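TRAP dicarboxylate transporter, DctP subunit (Anaerococcus prevoti, PDB 4N91) binds D-glucuronate in both its alpha and beta forms, probably as the extracellular solute-binding component of a TRAP transporter. Local coordinates at residues E214-E217 with M218-T221. Numbering follows the deposited sequence.
Sequences ENNE and MSLT. With BDP (beta-D-glucopyranuronic acid), chain C.
Ser219 OG sits over one face of the Asn215 carboxamide, 3.0 Å from Asn215 CG, while the beta-D-glucuronate meets the amide's outer edge. There Asn215 ND2 donates to the sugar's ring oxygen O5 (3.1 Å, 158°), and Asn215 OD1 lies 2.7 Å from the anomeric O1. The flat group is fixed from within as well, because Asn216 N donates to Asn215 OD1 in the carbonyl plane, on a lone pair. Replacing Asn215 by alanine removes the carboxamide, which would probably leave sugar O5 without this donor, Asn216 N without its acceptor and Ser219 OG without the flat surface beneath it.

The second carboxamide faces two ways. Asn216 ND2 comes within 3.1 Å of the sugar's O1 and bonds the carbonyl of Ala151, whereas Asn216 OD1 turns back to the chain. With CG between backbone N and carbonyl carbon (chi1 62°), Asn216 OD1 accepts a weak, bent bond from Met218 N at 3.0 Å. A water bonded to both Asn216 OD1 and Ser219 OG, 2.8 Å from each, approaches from the other side of this amide plane than Met218 N. Behind the cap the backbone closes with a weak bond from Ser219 N to Asn216 O and a firmer one from Leu220 N to Glu217 O (3.0 Å).

Arg154, Arg175, Gln77 and Asn38 also hydrogen-bond the sugar in this pocket. The example illustrates how a strand's end can run into an asparagine-capped helical turn, here placing two consecutive asparagines in the ligand pocket of a TRAP solute-binding protein.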
# COMPACT_ATOMS: atom_id res chain seq x y z
N GLU A 214 9.43 3.45 -7.38
CA GLU A 214 9.73 2.44 -6.36
C GLU A 214 8.47 1.72 -5.97
O GLU A 214 7.44 2.34 -5.79
CB GLU A 214 10.41 3.05 -5.13
CG GLU A 214 9.81 4.35 -4.60
CD GLU A 214 8.58 4.19 -3.73
OE1 GLU A 214 7.55 4.87 -4.02
OE2 GLU A 214 8.62 3.44 -2.72
N ASN A 215 8.56 0.40 -5.89
CA ASN A 215 7.38 -0.38 -5.64
C ASN A 215 7.75 -1.84 -5.49
O ASN A 215 8.91 -2.21 -5.60
CB ASN A 215 6.38 -0.25 -6.80
CG ASN A 215 4.96 -0.18 -6.31
OD1 ASN A 215 4.53 -1.02 -5.52
ND2 ASN A 215 4.24 0.86 -6.73
N ASN A 216 6.73 -2.66 -5.29
CA ASN A 216 6.89 -4.09 -5.37
C ASN A 216 7.02 -4.55 -6.82
O ASN A 216 6.90 -3.77 -7.76
CB ASN A 216 5.75 -4.80 -4.65
CG ASN A 216 4.39 -4.50 -5.25
OD1 ASN A 216 4.19 -4.60 -6.49
ND2 ASN A 216 3.46 -4.08 -4.40
N GLU A 217 7.24 -5.85 -7.01
CA GLU A 217 7.51 -6.40 -8.32
C GLU A 217 6.31 -6.41 -9.27
O GLU A 217 6.49 -6.45 -10.48
CB GLU A 217 8.07 -7.80 -8.20
CG GLU A 217 9.33 -7.87 -7.35
CD GLU A 217 9.09 -8.18 -5.87
OE1 GLU A 217 8.07 -7.76 -5.28
OE2 GLU A 217 9.97 -8.88 -5.29
N MSE A 218 5.10 -6.36 -8.72
CA MSE A 218 3.90 -6.42 -9.53
C MSE A 218 3.75 -5.18 -10.41
O MSE A 218 3.12 -5.23 -11.47
CB MSE A 218 2.66 -6.64 -8.65
CG MSE A 218 2.44 -8.08 -8.27
SE MSE A 218 1.71 -8.96 -9.80
CE MSE A 218 -0.22 -8.78 -9.62
N SER A 219 4.34 -4.07 -10.00
CA SER A 219 4.35 -2.86 -10.82
C SER A 219 5.04 -3.11 -12.14
O SER A 219 4.70 -2.48 -13.13
CB SER A 219 5.08 -1.71 -10.12
OG SER A 219 4.25 -1.12 -9.12
N LEU A 220 6.07 -3.95 -12.14
CA LEU A 220 6.86 -4.16 -13.34
C LEU A 220 6.05 -4.87 -14.42
O LEU A 220 6.24 -4.62 -15.60
CB LEU A 220 8.08 -5.04 -13.03
CG LEU A 220 9.09 -4.47 -12.05
CD1 LEU A 220 10.14 -5.51 -11.68
CD2 LEU A 220 9.75 -3.24 -12.65
N THR A 221 5.18 -5.77 -13.98
CA THR A 221 4.53 -6.71 -14.90
C THR A 221 3.08 -6.32 -15.09
O THR A 221 2.67 -5.96 -16.20
CB THR A 221 4.70 -8.16 -14.39
OG1 THR A 221 4.20 -8.26 -13.04
CG2 THR A 221 6.16 -8.58 -14.44
C1 BDP C . 1.03 -0.54 -4.96
C2 BDP C . -0.04 -0.45 -3.97
C3 BDP C . -1.10 0.52 -4.43
C4 BDP C . -0.55 1.82 -4.64
C5 BDP C . 0.58 1.73 -5.60
C6 BDP C . 1.31 3.08 -5.76
O2 BDP C . -0.69 -1.78 -4.10
O3 BDP C . -2.19 0.57 -3.45
O4 BDP C . -1.44 2.73 -5.05
O5 BDP C . 1.58 0.77 -5.12
O6A BDP C . 0.60 4.04 -6.10
O1 BDP C . 2.12 -1.25 -4.33
O6B BDP C . 2.57 3.09 -5.76
O HOH W 1 2.46 -2.67 -7.55